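Local coordinates for probable endonuclease 4 (Thermotoga maritima, PDB 4HNO), which probably cleaves the phosphodiester backbone of DNA at apurinic or apyrimidinic sites as a metal-dependent endonuclease of base excision repair, at residues Y158-L163 with L202-S207; N68-S73 with L214-L219. All blocks are in the same frame, centred on the assembly; numbering follows the deposited sequence.

The two contacts illustrate how a TIM barrel divides its labour between an outer layer of helices and an inner ring of strands. Contact 2 joins strands 69-72 and 214-222 across the barrel interior, close to the centre of the chain, whereas contact 1 pairs helices 160-169 and 195-208 outside the sheet; their centres lie about 17 Å apart. Along the chain the order is 68-73, 158-163, 202-207, 214-219, so both segments of contact 1 fall between those of contact 2. Helix 195-208 is followed, after a short connection, by strand 214-222, and Ile205 CD1 packs on Leu214 CD2 at 4.2 Å, linking the helical layer to the strand that carries metal ligand His218.

Contact 1: residues Y158-L163 with L202-S207; sequences YKLEQL and LNEIES
Leu160, near the start of helix 160-169, and Ile205, within helix 195-208, bring their CA atoms to 7.7 Å, the nearest backbone approach of these two segments. The gap is bridged by one leucine and one long acidic side chain. The CB of Leu160 points toward helix 195-208, chi1 (-65°) sets CG anti to the carbonyl carbon, and the CD1 methyl of Leu160 meets CG1 of Ile205 at 3.9 Å in a purely apolar touch. Leu201 and Leu208 of helix 195-208 add to the apolar setting of Leu160. Glu204 works differently: its CG lies anti to the backbone N (chi1 -172°) and the chain stays extended, carrying OE2 across to within 3.4 Å of Leu160 CB. That oxygen is held by polar partners as well. One water accepts from Glu161 N at 2.8 Å and donates to Glu204 OE2 at 2.8 Å, while the hydroxyl of Tyr190 is hydrogen-bonded both to OE2 and to Leu160 N. Glu161 turns its own carboxylate to Lys164 and Lys165, and its OE1 stays 6.9 Å from Glu204 OE2. The carboxylate of Glu204 thus reaches two N-H groups at the start of helix 160-169 at second hand, through a water and a phenol, and the positive end of the helix dipole would be expected to favour its negative charge.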
loop_
_atom_site.group_PDB
_atom_site.type_symbol
_atom_site.label_atom_id
_atom_site.label_comp_id
_atom_site.label_asym_id
_atom_site.label_seq_id
_atom_site.Cartn_x
_atom_site.Cartn_y
_atom_site.Cartn_z
ATOM N N TYR A 158 13.494 -0.769 -0.159
ATOM C CA TYR A 158 13.658 0.577 0.372
ATOM C C TYR A 158 14.069 1.572 -0.717
ATOM O O TYR A 158 13.882 2.777 -0.549
ATOM C CB TYR A 158 14.594 0.594 1.589
ATOM C CG TYR A 158 15.979 0.051 1.323
ATOM C CD1 TYR A 158 17.031 0.858 0.932
ATOM C CD2 TYR A 158 16.235 -1.319 1.464
ATOM C CE1 TYR A 158 18.309 0.303 0.676
ATOM C CE2 TYR A 158 17.487 -1.865 1.213
ATOM C CZ TYR A 158 18.499 -1.055 0.804
ATOM O OH TYR A 158 19.735 -1.580 0.561
ATOM N N LYS A 159 14.624 1.071 -1.822
ATOM C CA LYS A 159 14.823 1.876 -3.023
ATOM C C LYS A 159 13.867 1.383 -4.086
ATOM O O LYS A 159 13.680 0.177 -4.277
ATOM C CB LYS A 159 16.255 1.769 -3.538
ATOM C CG LYS A 159 17.306 2.297 -2.575
ATOM C CD LYS A 159 17.102 3.768 -2.237
ATOM C CE LYS A 159 18.259 4.300 -1.410
ATOM N NZ LYS A 159 18.514 3.501 -0.183
ATOM N N LEU A 160 13.293 2.313 -4.838
ATOM C CA LEU A 160 12.379 1.931 -5.905
ATOM C C LEU A 160 13.041 1.032 -6.954
ATOM O O LEU A 160 12.377 0.161 -7.514
ATOM C CB LEU A 160 11.758 3.169 -6.552
ATOM C CG LEU A 160 10.858 3.987 -5.624
ATOM C CD1 LEU A 160 10.376 5.236 -6.345
ATOM C CD2 LEU A 160 9.662 3.190 -5.133
ATOM N N GLU A 161 14.344 1.201 -7.172
ATOM C CA GLU A 161 15.077 0.328 -8.076
ATOM C C GLU A 161 14.883 -1.155 -7.721
ATOM O O GLU A 161 14.850 -2.002 -8.620
ATOM C CB GLU A 161 16.576 0.671 -8.038
ATOM C CG GLU A 161 17.492 -0.288 -8.737
ATOM C CD GLU A 161 17.342 -0.272 -10.227
ATOM O OE1 GLU A 161 16.864 0.749 -10.775
ATOM O OE2 GLU A 161 17.733 -1.277 -10.861
ATOM N N GLN A 162 14.808 -1.474 -6.442
ATOM C CA GLN A 162 14.642 -2.861 -6.035
ATOM C C GLN A 162 13.268 -3.397 -6.460
ATOM O O GLN A 162 13.135 -4.555 -6.853
ATOM C CB GLN A 162 14.840 -2.981 -4.525
ATOM C CG GLN A 162 16.263 -2.684 -4.100
ATOM C CD GLN A 162 16.359 -2.215 -2.679
ATOM O OE1 GLN A 162 15.369 -2.114 -1.967
ATOM N NE2 GLN A 162 17.555 -1.815 -2.284
ATOM N N LEU A 163 12.242 -2.550 -6.363
ATOM C CA LEU A 163 10.908 -2.942 -6.821
ATOM C C LEU A 163 10.919 -3.178 -8.326
ATOM O O LEU A 163 10.266 -4.092 -8.820
ATOM C CB LEU A 163 9.853 -1.893 -6.462
ATOM C CG LEU A 163 9.789 -1.476 -5.008
ATOM C CD1 LEU A 163 8.614 -0.538 -4.806
ATOM C CD2 LEU A 163 9.672 -2.662 -4.068
ATOM N N LEU A 202 8.966 11.482 -8.947
ATOM C CA LEU A 202 8.114 11.233 -10.100
ATOM C C LEU A 202 8.920 10.803 -11.316
ATOM O O LEU A 202 8.516 9.901 -12.046
ATOM C CB LEU A 202 7.261 12.469 -10.419
ATOM C CG LEU A 202 6.174 12.776 -9.391
ATOM C CD1 LEU A 202 5.581 14.150 -9.630
ATOM C CD2 LEU A 202 5.088 11.721 -9.423
ATOM N N ASN A 203 10.067 11.438 -11.533
ATOM C CA ASN A 203 10.927 11.030 -12.630
ATOM C C ASN A 203 11.391 9.588 -12.459
ATOM O O ASN A 203 11.469 8.827 -13.420
ATOM C CB ASN A 203 12.118 11.969 -12.741
ATOM C CG ASN A 203 11.726 13.333 -13.245
ATOM O OD1 ASN A 203 10.688 13.501 -13.887
ATOM N ND2 ASN A 203 12.548 14.321 -12.957
ATOM N N GLU A 204 11.719 9.224 -11.231
ATOM C CA GLU A 204 12.158 7.877 -10.937
ATOM C C GLU A 204 11.031 6.843 -11.194
ATOM O O GLU A 204 11.246 5.805 -11.820
ATOM C CB GLU A 204 12.674 7.863 -9.500
ATOM C CG GLU A 204 13.343 6.596 -9.085
ATOM C CD GLU A 204 14.052 6.717 -7.729
ATOM O OE1 GLU A 204 14.681 7.739 -7.379
ATOM O OE2 GLU A 204 13.951 5.737 -7.011
ATOM N N ILE A 205 9.820 7.141 -10.734
ATOM C CA ILE A 205 8.672 6.284 -11.000
ATOM C C ILE A 205 8.433 6.155 -12.495
ATOM O O ILE A 205 8.217 5.055 -13.000
ATOM C CB ILE A 205 7.435 6.794 -10.233
ATOM C CG1 ILE A 205 7.659 6.613 -8.723
ATOM C CG2 ILE A 205 6.182 6.052 -10.677
ATOM C CD1 ILE A 205 6.631 7.269 -7.856
ATOM N N GLU A 206 8.470 7.259 -13.221
ATOM C CA GLU A 206 8.232 7.210 -14.644
ATOM C C GLU A 206 9.274 6.350 -15.355
ATOM O O GLU A 206 8.937 5.585 -16.266
ATOM C CB GLU A 206 8.199 8.628 -15.215
ATOM C CG GLU A 206 8.122 8.661 -16.720
ATOM C CD GLU A 206 6.840 8.140 -17.327
ATOM O OE1 GLU A 206 5.863 7.801 -16.621
ATOM O OE2 GLU A 206 6.831 8.080 -18.570
ATOM N N SER A 207 10.539 6.491 -14.962
ATOM C CA SER A 207 11.606 5.729 -15.586
ATOM C C SER A 207 11.560 4.236 -15.268
ATOM O O SER A 207 11.767 3.387 -16.129
ATOM C CB SER A 207 12.961 6.283 -15.146
ATOM O OG SER A 207 13.996 5.451 -15.632
HETATM O O HOH W 1 15.744 3.631 -6.692
#

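Contact 2: residues N68-S73 with L214-L219; sequences NAFCHS and LKMIHL. With ZN (zinc ion), chain B; MN (manganese (II) ion), chain E.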
loop_
_atom_site.group_PDB
_atom_site.type_symbol
_atom_site.label_atom_id
_atom_site.label_comp_id
_atom_site.label_asym_id
_atom_site.label_seq_id
_atom_site.Cartn_x
_atom_site.Cartn_y
_atom_site.Cartn_z
ATOM N N ASN A 68 -10.332 2.354 -6.178
ATOM C CA ASN A 68 -9.913 3.024 -4.962
ATOM C C ASN A 68 -9.982 2.121 -3.728
ATOM O O ASN A 68 -9.900 2.633 -2.611
ATOM C CB ASN A 68 -10.783 4.258 -4.686
ATOM C CG ASN A 68 -10.747 5.310 -5.803
ATOM O OD1 ASN A 68 -10.057 5.205 -6.830
ATOM N ND2 ASN A 68 -11.528 6.352 -5.584
ATOM N N ALA A 69 -10.128 0.813 -3.942
ATOM C CA ALA A 69 -10.283 -0.153 -2.869
ATOM C C ALA A 69 -9.141 -1.155 -2.958
ATOM O O ALA A 69 -8.903 -1.742 -4.015
ATOM C CB ALA A 69 -11.634 -0.861 -2.986
ATOM N N PHE A 70 -8.442 -1.346 -1.850
ATOM C CA PHE A 70 -7.216 -2.117 -1.843
ATOM C C PHE A 70 -7.192 -3.075 -0.662
ATOM O O PHE A 70 -7.664 -2.727 0.422
ATOM C CB PHE A 70 -5.993 -1.163 -1.692
ATOM C CG PHE A 70 -5.956 -0.075 -2.711
ATOM C CD1 PHE A 70 -6.620 1.121 -2.493
ATOM C CD2 PHE A 70 -5.262 -0.236 -3.908
ATOM C CE1 PHE A 70 -6.574 2.137 -3.409
ATOM C CE2 PHE A 70 -5.219 0.769 -4.835
ATOM C CZ PHE A 70 -5.881 1.966 -4.575
ATOM N N CYS A 71 -6.560 -4.230 -0.833
ATOM C CA CYS A 71 -6.193 -5.062 0.290
ATOM C C CYS A 71 -4.701 -4.929 0.560
ATOM O O CYS A 71 -3.910 -4.769 -0.366
ATOM C CB CYS A 71 -6.515 -6.538 0.079
ATOM S SG CYS A 71 -8.223 -7.017 0.405
ATOM N N HIS A 72 -4.324 -4.995 1.826
ATOM C CA HIS A 72 -2.928 -5.131 2.251
ATOM C C HIS A 72 -2.729 -6.560 2.731
ATOM O O HIS A 72 -3.505 -7.072 3.512
ATOM C CB HIS A 72 -2.597 -4.165 3.390
ATOM C CG HIS A 72 -1.128 -3.921 3.599
ATOM N ND1 HIS A 72 -0.223 -4.906 3.918
ATOM C CD2 HIS A 72 -0.416 -2.770 3.539
ATOM C CE1 HIS A 72 0.987 -4.363 4.034
ATOM N NE2 HIS A 72 0.901 -3.061 3.814
ATOM N N SER A 73 -1.677 -7.199 2.240
ATOM C CA SER A 73 -1.321 -8.561 2.556
ATOM C C SER A 73 -0.883 -8.642 3.998
ATOM O O SER A 73 -0.433 -7.660 4.592
ATOM C CB SER A 73 -0.209 -8.974 1.590
ATOM O OG SER A 73 0.308 -10.251 1.799
ATOM N N LEU A 214 1.718 3.464 -10.715
ATOM C CA LEU A 214 1.545 3.948 -9.358
ATOM C C LEU A 214 0.058 3.930 -9.026
ATOM O O LEU A 214 -0.705 4.786 -9.476
ATOM C CB LEU A 214 2.130 5.359 -9.202
ATOM C CG LEU A 214 1.966 5.961 -7.813
ATOM C CD1 LEU A 214 2.679 5.137 -6.749
ATOM C CD2 LEU A 214 2.459 7.404 -7.813
ATOM N N LYS A 215 -0.363 2.931 -8.252
ATOM C CA LYS A 215 -1.782 2.700 -8.004
ATOM C C LYS A 215 -2.293 3.214 -6.672
ATOM O O LYS A 215 -3.493 3.418 -6.509
ATOM C CB LYS A 215 -2.100 1.206 -8.106
ATOM C CG LYS A 215 -1.851 0.599 -9.475
ATOM C CD LYS A 215 -2.691 1.225 -10.565
ATOM C CE LYS A 215 -2.413 0.555 -11.887
ATOM N NZ LYS A 215 -3.151 1.204 -13.003
ATOM N N MET A 216 -1.398 3.415 -5.714
ATOM C CA MET A 216 -1.785 3.831 -4.375
ATOM C C MET A 216 -0.614 4.580 -3.760
ATOM O O MET A 216 0.543 4.213 -3.983
ATOM C CB MET A 216 -2.146 2.619 -3.515
ATOM C CG MET A 216 -2.411 2.945 -2.042
ATOM S SD MET A 216 -3.280 1.653 -1.116
ATOM C CE MET A 216 -2.360 0.170 -1.553
ATOM N N ILE A 217 -0.934 5.590 -2.966
ATOM C CA ILE A 217 0.018 6.228 -2.061
ATOM C C ILE A 217 -0.453 5.942 -0.649
ATOM O O ILE A 217 -1.624 6.139 -0.322
ATOM C CB ILE A 217 0.095 7.734 -2.336
ATOM C CG1 ILE A 217 0.777 7.966 -3.684
ATOM C CG2 ILE A 217 0.835 8.466 -1.204
ATOM C CD1 ILE A 217 0.579 9.354 -4.240
ATOM N N HIS A 218 0.471 5.455 0.186
ATOM C CA HIS A 218 0.226 5.386 1.611
ATOM C C HIS A 218 0.701 6.711 2.193
ATOM O O HIS A 218 1.897 7.036 2.148
ATOM C CB HIS A 218 0.947 4.228 2.271
ATOM C CG HIS A 218 0.372 2.897 1.944
ATOM N ND1 HIS A 218 1.044 1.730 2.234
ATOM C CD2 HIS A 218 -0.827 2.559 1.413
ATOM C CE1 HIS A 218 0.260 0.730 1.883
ATOM N NE2 HIS A 218 -0.877 1.202 1.381
ATOM N N LEU A 219 -0.254 7.486 2.674
ATOM C CA LEU A 219 -0.033 8.852 3.108
ATOM C C LEU A 219 0.189 8.835 4.612
ATOM O O LEU A 219 -0.742 8.794 5.411
ATOM C CB LEU A 219 -1.234 9.720 2.722
ATOM C CG LEU A 219 -0.896 11.204 2.742
ATOM C CD1 LEU A 219 -0.077 11.592 1.503
ATOM C CD2 LEU A 219 -2.155 12.049 2.862
HETATM ZN ZN ZN B . 2.499 -1.778 3.908
HETATM MN MN MN E . 2.440 1.508 3.965
HETATM O O HOH W 2 2.235 -0.175 4.928
#
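Phe70 and Met216 face each other across the inside of the barrel, from strands whose axes cross at 69° and approach to 9.1 Å. The thioether lies over one face of the phenyl ring, SD 3.7 Å from the Phe70 ring centroid and displaced toward the rim: a Met-aromatic contact. Met216 CB sits over the same face, near Phe70 CE2 and CZ, and a bend at chi3 (48°) carries the CE methyl just past the ring's rim, beside Phe70 CB, CG and CD2. The carbonyl oxygen of Lys215 approaches obliquely, 3.4 Å from Phe70 CZ.

Further along both strands the partners become metal ligands. His72 and His218 meet rim to rim, their planes only 17° apart. His72 NE2 binds zinc, together with His112 and Glu147; its ND1 donates to a lone pair of Ser73 O, which, with the zinc bond, fixes the imidazole's rotation. His218 ND1 binds manganese, with Glu147, Asp181 and Glu263, at a site where zinc is also modelled; its NE2 is hydrogen-bonded to Gln33 OE1. Met-aromatic packing and, further along, coordination thus join strands 69-72 and 214-222 across the barrel. Separately, one water bridges zinc and manganese, and both ions would be expected to polarise it.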